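PDB 5DE0: deferrochelatase from Vibrio cholerae, which binds heme b and, as a member of the DyP-type peroxidase family, probably acts as a dye-decolorizing peroxidase. Local coordinates for residues 6-14 with 152-162; 172-183 with 244-255. All blocks are in the same frame, centred on the assembly; numbering follows the deposited sequence.

Contact 1 (6-14 with 152-162); sequences KSQTAILPE and PKAEKRAEVAL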
loop_
_atom_site.group_PDB
_atom_site.type_symbol
_atom_site.label_atom_id
_atom_site.label_comp_id
_atom_site.label_asym_id
_atom_site.label_seq_id
_atom_site.Cartn_x
_atom_site.Cartn_y
_atom_site.Cartn_z
ATOM N N LYS B 6 -28.549 -14.879 3.409
ATOM C CA LYS B 6 -27.691 -13.916 2.723
ATOM C C LYS B 6 -26.338 -13.754 3.403
ATOM O O LYS B 6 -26.253 -13.315 4.550
ATOM C CB LYS B 6 -28.377 -12.553 2.634
ATOM C CG LYS B 6 -29.372 -12.421 1.500
ATOM C CD LYS B 6 -29.856 -10.989 1.380
ATOM C CE LYS B 6 -30.712 -10.804 0.140
ATOM N NZ LYS B 6 -29.967 -11.169 -1.096
ATOM N N SER B 7 -25.280 -14.105 2.682
ATOM C CA SER B 7 -23.918 -13.915 3.160
ATOM C C SER B 7 -23.497 -12.453 3.043
ATOM O O SER B 7 -24.138 -11.666 2.341
ATOM C CB SER B 7 -22.950 -14.799 2.374
ATOM O OG SER B 7 -23.046 -14.538 0.983
ATOM N N GLN B 8 -22.418 -12.091 3.729
ATOM C CA GLN B 8 -21.870 -10.744 3.610
ATOM C C GLN B 8 -21.213 -10.584 2.240
ATOM O O GLN B 8 -20.637 -11.531 1.702
ATOM C CB GLN B 8 -20.887 -10.453 4.749
ATOM C CG GLN B 8 -21.540 -10.526 6.130
ATOM C CD GLN B 8 -20.624 -10.083 7.260
ATOM O OE1 GLN B 8 -20.182 -8.937 7.302
ATOM N NE2 GLN B 8 -20.348 -10.993 8.189
ATOM N N THR B 9 -21.308 -9.379 1.686
ATOM C CA THR B 9 -21.030 -9.131 0.271
ATOM C C THR B 9 -19.619 -9.466 -0.218
ATOM O O THR B 9 -19.393 -9.563 -1.421
ATOM C CB THR B 9 -21.294 -7.656 -0.075
ATOM O OG1 THR B 9 -20.443 -6.819 0.718
ATOM C CG2 THR B 9 -22.749 -7.297 0.188
ATOM N N ALA B 10 -18.673 -9.639 0.697
ATOM C CA ALA B 10 -17.281 -9.840 0.298
ATOM C C ALA B 10 -16.963 -11.289 -0.069
ATOM O O ALA B 10 -16.027 -11.547 -0.823
ATOM C CB ALA B 10 -16.346 -9.367 1.406
ATOM N N ILE B 11 -17.750 -12.224 0.449
ATOM C CA ILE B 11 -17.411 -13.644 0.384
ATOM C C ILE B 11 -17.609 -14.282 -0.994
ATOM O O ILE B 11 -16.660 -14.792 -1.591
ATOM C CB ILE B 11 -18.233 -14.441 1.414
ATOM C CG1 ILE B 11 -18.050 -13.842 2.810
ATOM C CG2 ILE B 11 -17.829 -15.905 1.402
ATOM C CD1 ILE B 11 -18.832 -14.552 3.889
ATOM N N LEU B 12 -18.841 -14.256 -1.490
ATOM C CA LEU B 12 -19.194 -14.945 -2.733
ATOM C C LEU B 12 -18.568 -14.384 -4.023
ATOM O O LEU B 12 -18.095 -15.162 -4.852
ATOM C CB LEU B 12 -20.720 -14.985 -2.887
ATOM C CG LEU B 12 -21.399 -16.298 -2.491
ATOM C CD1 LEU B 12 -20.924 -16.764 -1.125
ATOM C CD2 LEU B 12 -22.913 -16.150 -2.514
ATOM N N PRO B 13 -18.572 -13.049 -4.215
ATOM C CA PRO B 13 -18.009 -12.558 -5.480
ATOM C C PRO B 13 -16.513 -12.821 -5.618
ATOM O O PRO B 13 -15.831 -13.061 -4.621
ATOM C CB PRO B 13 -18.274 -11.047 -5.427
ATOM C CG PRO B 13 -19.310 -10.862 -4.383
ATOM C CD PRO B 13 -19.093 -11.946 -3.390
ATOM N N GLU B 14 -16.020 -12.784 -6.851
ATOM C CA GLU B 14 -14.591 -12.890 -7.109
ATOM C C GLU B 14 -13.881 -11.682 -6.514
ATOM O O GLU B 14 -14.422 -10.576 -6.519
ATOM C CB GLU B 14 -14.315 -12.985 -8.611
ATOM C CG GLU B 14 -14.844 -14.250 -9.267
ATOM C CD GLU B 14 -13.955 -15.451 -9.018
ATOM O OE1 GLU B 14 -12.789 -15.258 -8.609
ATOM O OE2 GLU B 14 -14.422 -16.588 -9.235
ATOM N N PRO B 152 -12.906 -22.329 -6.539
ATOM C CA PRO B 152 -14.305 -22.518 -6.945
ATOM C C PRO B 152 -14.867 -21.321 -7.707
ATOM O O PRO B 152 -14.461 -20.184 -7.458
ATOM C CB PRO B 152 -15.029 -22.709 -5.612
ATOM C CG PRO B 152 -14.002 -23.328 -4.736
ATOM C CD PRO B 152 -12.690 -22.706 -5.132
ATOM N N LYS B 153 -15.783 -21.581 -8.634
ATOM C CA LYS B 153 -16.313 -20.536 -9.501
ATOM C C LYS B 153 -17.835 -20.602 -9.604
ATOM O O LYS B 153 -18.421 -21.684 -9.562
ATOM C CB LYS B 153 -15.687 -20.641 -10.895
ATOM C CG LYS B 153 -14.194 -20.344 -10.926
ATOM C CD LYS B 153 -13.492 -21.100 -12.045
ATOM C CE LYS B 153 -12.000 -20.796 -12.064
ATOM N NZ LYS B 153 -11.366 -21.010 -10.734
ATOM N N ALA B 154 -18.460 -19.434 -9.735
ATOM C CA ALA B 154 -19.909 -19.321 -9.891
ATOM C C ALA B 154 -20.680 -19.955 -8.733
ATOM O O ALA B 154 -20.461 -19.615 -7.573
ATOM C CB ALA B 154 -20.350 -19.934 -11.218
ATOM N N GLU B 155 -21.571 -20.888 -9.056
ATOM C CA GLU B 155 -22.527 -21.413 -8.081
ATOM C C GLU B 155 -21.904 -22.254 -6.962
ATOM O O GLU B 155 -22.416 -22.266 -5.840
ATOM C CB GLU B 155 -23.607 -22.243 -8.789
ATOM C CG GLU B 155 -23.097 -23.505 -9.480
ATOM C CD GLU B 155 -22.469 -23.224 -10.831
ATOM O OE1 GLU B 155 -23.212 -22.870 -11.770
ATOM O OE2 GLU B 155 -21.230 -23.353 -10.949
ATOM N N LYS B 156 -20.811 -22.953 -7.253
ATOM C CA LYS B 156 -20.226 -23.850 -6.263
ATOM C C LYS B 156 -19.476 -23.084 -5.176
ATOM O O LYS B 156 -19.155 -23.641 -4.128
ATOM C CB LYS B 156 -19.306 -24.874 -6.933
ATOM C CG LYS B 156 -18.287 -24.309 -7.905
ATOM C CD LYS B 156 -17.737 -25.409 -8.810
ATOM C CE LYS B 156 -16.836 -24.851 -9.901
ATOM N NZ LYS B 156 -15.505 -24.444 -9.384
ATOM N N ARG B 157 -19.218 -21.804 -5.423
ATOM C CA ARG B 157 -18.652 -20.931 -4.402
ATOM C C ARG B 157 -19.580 -20.831 -3.195
ATOM O O ARG B 157 -19.131 -20.846 -2.049
ATOM C CB ARG B 157 -18.385 -19.538 -4.968
ATOM C CG ARG B 157 -17.055 -19.420 -5.682
ATOM C CD ARG B 157 -16.887 -18.072 -6.355
ATOM N NE ARG B 157 -15.471 -17.765 -6.531
ATOM C CZ ARG B 157 -14.788 -16.927 -5.760
ATOM N NH1 ARG B 157 -15.395 -16.290 -4.769
ATOM N NH2 ARG B 157 -13.500 -16.714 -5.988
ATOM N N ALA B 158 -20.879 -20.737 -3.466
ATOM C CA ALA B 158 -21.883 -20.603 -2.417
ATOM C C ALA B 158 -21.972 -21.847 -1.538
ATOM O O ALA B 158 -22.120 -21.743 -0.322
ATOM C CB ALA B 158 -23.241 -20.297 -3.033
ATOM N N GLU B 159 -21.882 -23.022 -2.151
ATOM C CA GLU B 159 -22.037 -24.271 -1.410
ATOM C C GLU B 159 -20.722 -24.746 -0.794
ATOM O O GLU B 159 -20.709 -25.675 0.010
ATOM C CB GLU B 159 -22.625 -25.360 -2.313
ATOM C CG GLU B 159 -21.804 -25.665 -3.552
ATOM C CD GLU B 159 -22.525 -26.593 -4.511
ATOM O OE1 GLU B 159 -23.394 -26.109 -5.267
ATOM O OE2 GLU B 159 -22.225 -27.805 -4.511
ATOM N N VAL B 160 -19.619 -24.110 -1.174
ATOM C CA VAL B 160 -18.324 -24.411 -0.571
ATOM C C VAL B 160 -18.053 -23.475 0.610
ATOM O O VAL B 160 -17.556 -23.903 1.653
ATOM C CB VAL B 160 -17.172 -24.305 -1.604
ATOM C CG1 VAL B 160 -15.822 -24.189 -0.908
ATOM C CG2 VAL B 160 -17.183 -25.503 -2.536
ATOM N N ALA B 161 -18.401 -22.201 0.453
ATOM C CA ALA B 161 -18.098 -21.200 1.475
ATOM C C ALA B 161 -19.162 -21.109 2.569
ATOM O O ALA B 161 -18.831 -20.989 3.747
ATOM C CB ALA B 161 -17.906 -19.836 0.828
ATOM N N LEU B 162 -20.432 -21.172 2.181
ATOM C CA LEU B 162 -21.522 -20.874 3.109
ATOM C C LEU B 162 -22.101 -22.100 3.813
ATOM O O LEU B 162 -22.264 -23.163 3.210
ATOM C CB LEU B 162 -22.648 -20.145 2.377
ATOM C CG LEU B 162 -22.238 -18.916 1.567
ATOM C CD1 LEU B 162 -23.467 -18.190 1.043
ATOM C CD2 LEU B 162 -21.368 -17.990 2.403
#
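Arg157 reaches from helix 155-161 to the loop 6-14 and meets it at Leu12 and Glu14. Its NH1 donates to Leu12 O at 2.9 Å, a bent bond (132° at the hydrogen) that arrives well above the plane of that carbonyl. On one face of the guanidinium lies the carboxylate of Glu14, OE1 3.1 Å from NH2 in a salt bridge; the two planes are 57° apart, so the acid leans over the arginine instead of pairing with it edge to edge. Toward Ser7 and Leu162 the contact turns apolar. Leu12 and Leu162 cross at about a right angle with their CD1 atoms 3.6 Å apart, CD2 of Leu162 reaches Ser7 CB, also at 3.6 Å, and Ile11 CG2 rests on Ala161 CB at 4.0 Å. Behind the first shell, the Arg157 chain runs extended from CG to NE (chi2 174°), which brings Arg157 NE to Pro152 O in a weak 2.8 Å bond, while Val232 and His234 of strand 232-239 pack against it. His234 also bonds Ile11 O. One buried cation thus ties the N-terminal loop to the turn preceding its own helix, and Glu14 probably offsets much of its charge.

Contact 2 (172-183 with 244-255); sequences SYVMVQRFVHNL and DHGLLFIAYCHT. With HEM (protoporphyrin IX containing Fe), chain F.
Phe249 and Phe179, on neighbouring antiparallel strands, both turn a ring face to the heme. Phe249, with CG anti to the backbone N (chi1 -178°), lies over pyrrole ring B, its CZ 3.2 Å from HEM C2B. Phe179 has the heme methyl CMC over one face and presents its edge to Phe249 CB. At the CE2 edge of the Phe249 ring sits Met175: SD lies in the ring plane, 5.1 Å from the centroid, a Met-aromatic contact. His181 lies flat over Gly246, whose CA is 3.5 Å from the imidazole centroid in a CH-pi contact; the imidazole NE2 bonds Asp141 and its ND1 bonds Thr281. On the opposite face of the sheet, Val174 runs alongside Tyr252 and sets CG1 over its ring, while Arg178 NH1 meets Asp244 OD2 from the anti side at 3.2 Å, nearly straight at 171°. Asp129 holds the same arginine through NE. Backbone pairing underlies all this, from Tyr173 with Cys253 to Gln177 with Phe249, and continues to His181 N, which bonds His245 O at 2.8 Å beyond the corner at Gly246. A water joins His181 O, Leu183 N and His245 NE2, and His245 ND1 bonds Ser240 O. The two strands are the central pair of the four-stranded C-terminal sheet, between 281-291 beside 172-181 and 232-239 beside 247-253, in the antiparallel order 2-3-1-4 of the ferredoxin-like fold of DyP-type peroxidases. Helix 257-266 packs on Met175, Gln177 and Cys253.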
loop_
_atom_site.group_PDB
_atom_site.type_symbol
_atom_site.label_atom_id
_atom_site.label_comp_id
_atom_site.label_asym_id
_atom_site.label_seq_id
_atom_site.Cartn_x
_atom_site.Cartn_y
_atom_site.Cartn_z
ATOM N N SER B 172 -20.050 -18.160 7.332
ATOM C CA SER B 172 -18.896 -18.847 6.768
ATOM C C SER B 172 -17.706 -18.842 7.722
ATOM O O SER B 172 -17.446 -17.847 8.397
ATOM C CB SER B 172 -18.505 -18.204 5.434
ATOM O OG SER B 172 -17.393 -18.858 4.853
ATOM N N TYR B 173 -16.986 -19.961 7.773
ATOM C CA TYR B 173 -15.775 -20.047 8.584
ATOM C C TYR B 173 -14.600 -19.416 7.848
ATOM O O TYR B 173 -14.460 -19.577 6.638
ATOM C CB TYR B 173 -15.462 -21.500 8.945
ATOM C CG TYR B 173 -16.446 -22.109 9.916
ATOM C CD1 TYR B 173 -16.271 -21.979 11.289
ATOM C CD2 TYR B 173 -17.556 -22.811 9.462
ATOM C CE1 TYR B 173 -17.170 -22.534 12.182
ATOM C CE2 TYR B 173 -18.462 -23.368 10.348
ATOM C CZ TYR B 173 -18.263 -23.227 11.705
ATOM O OH TYR B 173 -19.162 -23.780 12.586
ATOM N N VAL B 174 -13.767 -18.685 8.582
ATOM C CA VAL B 174 -12.677 -17.936 7.970
ATOM C C VAL B 174 -11.326 -18.278 8.591
ATOM O O VAL B 174 -11.225 -18.517 9.792
ATOM C CB VAL B 174 -12.899 -16.411 8.094
ATOM C CG1 VAL B 174 -12.113 -15.672 7.019
ATOM C CG2 VAL B 174 -14.375 -16.066 8.000
ATOM N N MET B 175 -10.292 -18.305 7.759
ATOM C CA MET B 175 -8.921 -18.409 8.238
ATOM C C MET B 175 -8.073 -17.365 7.525
ATOM O O MET B 175 -8.321 -17.049 6.363
ATOM C CB MET B 175 -8.350 -19.816 8.007
ATOM C CG MET B 175 -8.155 -20.185 6.539
ATOM S SD MET B 175 -7.128 -21.645 6.294
ATOM C CE MET B 175 -5.539 -21.058 6.892
ATOM N N VAL B 176 -7.088 -16.813 8.226
ATOM C CA VAL B 176 -6.158 -15.882 7.605
ATOM C C VAL B 176 -4.735 -16.129 8.101
ATOM O O VAL B 176 -4.509 -16.436 9.272
ATOM C CB VAL B 176 -6.574 -14.392 7.851
ATOM C CG1 VAL B 176 -7.792 -14.301 8.746
ATOM C CG2 VAL B 176 -5.421 -13.564 8.410
ATOM N N GLN B 177 -3.782 -16.029 7.181
ATOM C CA GLN B 177 -2.363 -16.134 7.496
ATOM C C GLN B 177 -1.572 -15.176 6.617
ATOM O O GLN B 177 -1.585 -15.304 5.392
ATOM C CB GLN B 177 -1.850 -17.559 7.283
ATOM C CG GLN B 177 -2.147 -18.543 8.398
ATOM C CD GLN B 177 -1.661 -19.942 8.055
ATOM O OE1 GLN B 177 -2.068 -20.520 7.048
ATOM N NE2 GLN B 177 -0.773 -20.486 8.884
ATOM N N ARG B 178 -0.891 -14.215 7.231
ATOM C CA ARG B 178 -0.028 -13.325 6.468
ATOM C C ARG B 178 1.328 -13.978 6.251
ATOM O O ARG B 178 2.058 -14.247 7.205
ATOM C CB ARG B 178 0.145 -11.975 7.167
ATOM C CG ARG B 178 0.953 -10.990 6.344
ATOM C CD ARG B 178 0.675 -9.545 6.726
ATOM N NE ARG B 178 1.283 -9.171 7.998
ATOM C CZ ARG B 178 2.565 -8.854 8.146
ATOM N NH1 ARG B 178 3.381 -8.880 7.101
ATOM N NH2 ARG B 178 3.034 -8.520 9.341
ATOM N N PHE B 179 1.659 -14.235 4.991
ATOM C CA PHE B 179 2.926 -14.870 4.660
ATOM C C PHE B 179 3.976 -13.864 4.207
ATOM O O PHE B 179 3.674 -12.916 3.479
ATOM C CB PHE B 179 2.718 -15.932 3.578
ATOM C CG PHE B 179 2.172 -17.223 4.103
ATOM C CD1 PHE B 179 0.807 -17.448 4.145
ATOM C CD2 PHE B 179 3.026 -18.212 4.562
ATOM C CE1 PHE B 179 0.307 -18.636 4.632
ATOM C CE2 PHE B 179 2.530 -19.401 5.050
ATOM C CZ PHE B 179 1.170 -19.614 5.086
ATOM N N VAL B 180 5.210 -14.075 4.652
ATOM C CA VAL B 180 6.338 -13.262 4.216
ATOM C C VAL B 180 7.257 -14.107 3.341
ATOM O O VAL B 180 7.727 -15.165 3.761
ATOM C CB VAL B 180 7.128 -12.694 5.406
ATOM C CG1 VAL B 180 8.273 -11.819 4.915
ATOM C CG2 VAL B 180 6.209 -11.907 6.326
ATOM N N HIS B 181 7.506 -13.636 2.123
ATOM C CA HIS B 181 8.242 -14.415 1.133
ATOM C C HIS B 181 9.749 -14.176 1.171
ATOM O O HIS B 181 10.212 -13.075 1.465
ATOM C CB HIS B 181 7.717 -14.110 -0.274
ATOM C CG HIS B 181 6.367 -14.692 -0.555
ATOM N ND1 HIS B 181 5.647 -15.391 0.388
ATOM C CD2 HIS B 181 5.609 -14.682 -1.678
ATOM C CE1 HIS B 181 4.501 -15.785 -0.139
ATOM N NE2 HIS B 181 4.454 -15.368 -1.392
ATOM N N ASN B 182 10.504 -15.229 0.872
ATOM C CA ASN B 182 11.939 -15.124 0.650
ATOM C C ASN B 182 12.212 -15.253 -0.844
ATOM O O ASN B 182 12.582 -16.323 -1.328
ATOM C CB ASN B 182 12.696 -16.200 1.434
ATOM C CG ASN B 182 14.202 -15.982 1.437
ATOM O OD1 ASN B 182 14.749 -15.292 0.576
ATOM N ND2 ASN B 182 14.880 -16.578 2.412
ATOM N N LEU B 183 12.018 -14.160 -1.571
ATOM C CA LEU B 183 12.145 -14.166 -3.027
ATOM C C LEU B 183 13.537 -14.540 -3.567
ATOM O O LEU B 183 13.620 -15.264 -4.559
ATOM C CB LEU B 183 11.727 -12.804 -3.589
ATOM C CG LEU B 183 10.246 -12.456 -3.431
ATOM C CD1 LEU B 183 9.914 -11.173 -4.170
ATOM C CD2 LEU B 183 9.369 -13.598 -3.918
ATOM N N ASP B 244 8.199 -6.252 4.490
ATOM C CA ASP B 244 7.473 -7.503 4.315
ATOM C C ASP B 244 6.733 -7.513 2.984
ATOM O O ASP B 244 6.066 -6.545 2.627
ATOM C CB ASP B 244 6.478 -7.728 5.457
ATOM C CG ASP B 244 7.152 -8.152 6.746
ATOM O OD1 ASP B 244 8.378 -8.387 6.732
ATOM O OD2 ASP B 244 6.449 -8.264 7.773
ATOM N N HIS B 245 6.865 -8.608 2.247
ATOM C CA HIS B 245 6.077 -8.807 1.041
ATOM C C HIS B 245 5.804 -10.290 0.843
ATOM O O HIS B 245 6.635 -11.136 1.172
ATOM C CB HIS B 245 6.779 -8.216 -0.185
ATOM C CG HIS B 245 8.185 -8.696 -0.374
ATOM N ND1 HIS B 245 9.281 -7.984 0.065
ATOM C CD2 HIS B 245 8.674 -9.813 -0.961
ATOM C CE1 HIS B 245 10.384 -8.645 -0.239
ATOM N NE2 HIS B 245 10.044 -9.758 -0.863
ATOM N N GLY B 246 4.625 -10.597 0.318
ATOM C CA GLY B 246 4.231 -11.973 0.099
ATOM C C GLY B 246 2.744 -12.089 -0.155
ATOM O O GLY B 246 2.180 -11.345 -0.960
ATOM N N LEU B 247 2.102 -13.015 0.547
ATOM C CA LEU B 247 0.689 -13.279 0.334
ATOM C C LEU B 247 -0.113 -13.188 1.624
ATOM O O LEU B 247 0.226 -13.819 2.626
ATOM C CB LEU B 247 0.496 -14.662 -0.294
ATOM C CG LEU B 247 -0.945 -15.069 -0.605
ATOM C CD1 LEU B 247 -1.503 -14.243 -1.754
ATOM C CD2 LEU B 247 -1.027 -16.558 -0.916
ATOM N N LEU B 248 -1.173 -12.388 1.598
ATOM C CA LEU B 248 -2.138 -12.406 2.681
ATOM C C LEU B 248 -3.136 -13.498 2.366
ATOM O O LEU B 248 -4.088 -13.279 1.618
ATOM C CB LEU B 248 -2.839 -11.053 2.839
ATOM C CG LEU B 248 -3.608 -10.793 4.143
ATOM C CD1 LEU B 248 -4.898 -11.602 4.263
ATOM C CD2 LEU B 248 -2.718 -11.049 5.343
ATOM N N PHE B 249 -2.919 -14.678 2.930
ATOM C CA PHE B 249 -3.821 -15.783 2.673
ATOM C C PHE B 249 -5.084 -15.650 3.515
ATOM O O PHE B 249 -5.021 -15.414 4.720
ATOM C CB PHE B 249 -3.144 -17.128 2.948
ATOM C CG PHE B 249 -4.024 -18.305 2.657
ATOM C CD1 PHE B 249 -4.072 -18.848 1.385
ATOM C CD2 PHE B 249 -4.822 -18.854 3.650
ATOM C CE1 PHE B 249 -4.889 -19.922 1.108
ATOM C CE2 PHE B 249 -5.644 -19.930 3.377
ATOM C CZ PHE B 249 -5.676 -20.463 2.105
ATOM N N ILE B 250 -6.230 -15.801 2.862
ATOM C CA ILE B 250 -7.515 -15.819 3.545
ATOM C C ILE B 250 -8.461 -16.739 2.783
ATOM O O ILE B 250 -8.463 -16.759 1.551
ATOM C CB ILE B 250 -8.121 -14.401 3.674
ATOM C CG1 ILE B 250 -9.494 -14.451 4.351
ATOM C CG2 ILE B 250 -8.216 -13.725 2.316
ATOM C CD1 ILE B 250 -10.129 -13.085 4.561
ATOM N N ALA B 251 -9.246 -17.520 3.516
ATOM C CA ALA B 251 -10.154 -18.472 2.892
ATOM C C ALA B 251 -11.464 -18.585 3.662
ATOM O O ALA B 251 -11.496 -18.436 4.884
ATOM C CB ALA B 251 -9.491 -19.839 2.776
ATOM N N TYR B 252 -12.541 -18.849 2.933
ATOM C CA TYR B 252 -13.847 -19.076 3.535
ATOM C C TYR B 252 -14.292 -20.505 3.249
ATOM O O TYR B 252 -13.997 -21.047 2.184
ATOM C CB TYR B 252 -14.877 -18.079 2.997
ATOM C CG TYR B 252 -14.636 -16.642 3.409
ATOM C CD1 TYR B 252 -13.692 -15.858 2.757
ATOM C CD2 TYR B 252 -15.362 -16.066 4.444
ATOM C CE1 TYR B 252 -13.473 -14.544 3.130
ATOM C CE2 TYR B 252 -15.150 -14.753 4.821
ATOM C CZ TYR B 252 -14.205 -13.998 4.162
ATOM O OH TYR B 252 -13.996 -12.691 4.540
ATOM N N CYS B 253 -14.988 -21.121 4.200
ATOM C CA CYS B 253 -15.478 -22.482 4.009
ATOM C C CYS B 253 -16.673 -22.791 4.904
ATOM O O CYS B 253 -16.795 -22.251 6.004
ATOM C CB CYS B 253 -14.364 -23.494 4.267
ATOM S SG CYS B 253 -14.803 -25.185 3.827
ATOM N N HIS B 254 -17.550 -23.670 4.424
ATOM C CA HIS B 254 -18.756 -24.040 5.158
ATOM C C HIS B 254 -18.421 -24.844 6.409
ATOM O O HIS B 254 -19.244 -24.978 7.313
ATOM C CB HIS B 254 -19.706 -24.839 4.261
ATOM C CG HIS B 254 -19.216 -26.216 3.935
ATOM N ND1 HIS B 254 -18.393 -26.479 2.861
ATOM C CD2 HIS B 254 -19.433 -27.408 4.541
ATOM C CE1 HIS B 254 -18.124 -27.771 2.820
ATOM N NE2 HIS B 254 -18.744 -28.359 3.829
ATOM N N THR B 255 -17.207 -25.382 6.448
ATOM C CA THR B 255 -16.732 -26.127 7.606
ATOM C C THR B 255 -15.266 -25.811 7.873
ATOM O O THR B 255 -14.456 -25.733 6.951
ATOM C CB THR B 255 -16.913 -27.650 7.421
ATOM O OG1 THR B 255 -16.266 -28.345 8.494
ATOM C CG2 THR B 255 -16.321 -28.113 6.096
HETATM C CHA HEM F . -3.687 -23.886 -4.743
HETATM C CHB HEM F . -5.020 -23.869 -0.079
HETATM C CHC HEM F . -1.146 -21.158 1.062
HETATM C CHD HEM F . -0.338 -20.474 -3.671
HETATM C C1A HEM F . -4.386 -24.123 -3.579
HETATM C C2A HEM F . -5.600 -24.905 -3.453
HETATM C C3A HEM F . -5.967 -24.897 -2.167
HETATM C C4A HEM F . -4.999 -24.111 -1.433
HETATM C CMA HEM F . -7.200 -25.595 -1.552
HETATM C CAA HEM F . -6.332 -25.621 -4.609
HETATM C CBA HEM F . -6.019 -27.115 -4.535
HETATM C CGA HEM F . -6.581 -27.817 -5.740
HETATM O O1A HEM F . -5.948 -27.745 -6.825
HETATM O O2A HEM F . -7.658 -28.452 -5.610
HETATM C C1B HEM F . -4.047 -23.211 0.639
HETATM C C2B HEM F . -3.937 -23.196 2.081
HETATM C C3B HEM F . -2.882 -22.452 2.413
HETATM C C4B HEM F . -2.264 -21.964 1.186
HETATM C CMB HEM F . -4.884 -23.906 3.073
HETATM C CAB HEM F . -2.457 -22.209 3.879
HETATM C CBB HEM F . -1.434 -21.421 4.204
HETATM C C1C HEM F . -0.600 -20.701 -0.120
HETATM C C2C HEM F . 0.519 -19.786 -0.257
HETATM C C3C HEM F . 0.736 -19.599 -1.574
HETATM C C4C HEM F . -0.234 -20.395 -2.299
HETATM C CMC HEM F . 1.279 -19.166 0.939
HETATM C CAC HEM F . 1.795 -18.735 -2.305
HETATM C CBC HEM F . 2.789 -18.074 -1.705
HETATM C C1D HEM F . -1.062 -21.399 -4.393
HETATM C C2D HEM F . -0.845 -21.727 -5.783
HETATM C C3D HEM F . -1.895 -22.793 -6.121
HETATM C C4D HEM F . -2.639 -23.003 -4.899
HETATM C CMD HEM F . 0.215 -21.133 -6.735
HETATM C CAD HEM F . -2.101 -23.496 -7.478
HETATM C CBD HEM F . -3.039 -22.684 -8.366
HETATM C CGD HEM F . -4.411 -22.629 -7.750
HETATM O O1D HEM F . -4.733 -21.604 -7.095
HETATM O O2D HEM F . -5.189 -23.605 -7.913
HETATM N NA HEM F . -4.049 -23.654 -2.326
HETATM N NB HEM F . -3.011 -22.452 0.126
HETATM N NC HEM F . -1.030 -21.051 -1.386
HETATM N ND HEM F . -2.119 -22.168 -3.914
HETATM FE FE HEM F . -2.491 -22.395 -1.886
HETATM O O HOH W 1 11.794 -11.739 -0.484
#

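How the contacts relate
The centres of the two contacts are about 17 Å apart, and they follow in series: contact 1 closes with helix 155-161, the helix that immediately precedes strand 172-181 of contact 2. They also touch directly. Val160 O lies 2.8 Å from His254 N, a probable hydrogen bond, and Ala161 O is equally close to Ser172 OG, while Ile11 packs on Tyr252. The helix therefore sits against the Ser172 and His254 end of the strand pair, with the heme-facing residues farther along. Contact 1 joins the N-terminal part of the chain to the C-terminal half; contact 2 forms the centre of the C-terminal sheet and one wall of the heme pocket.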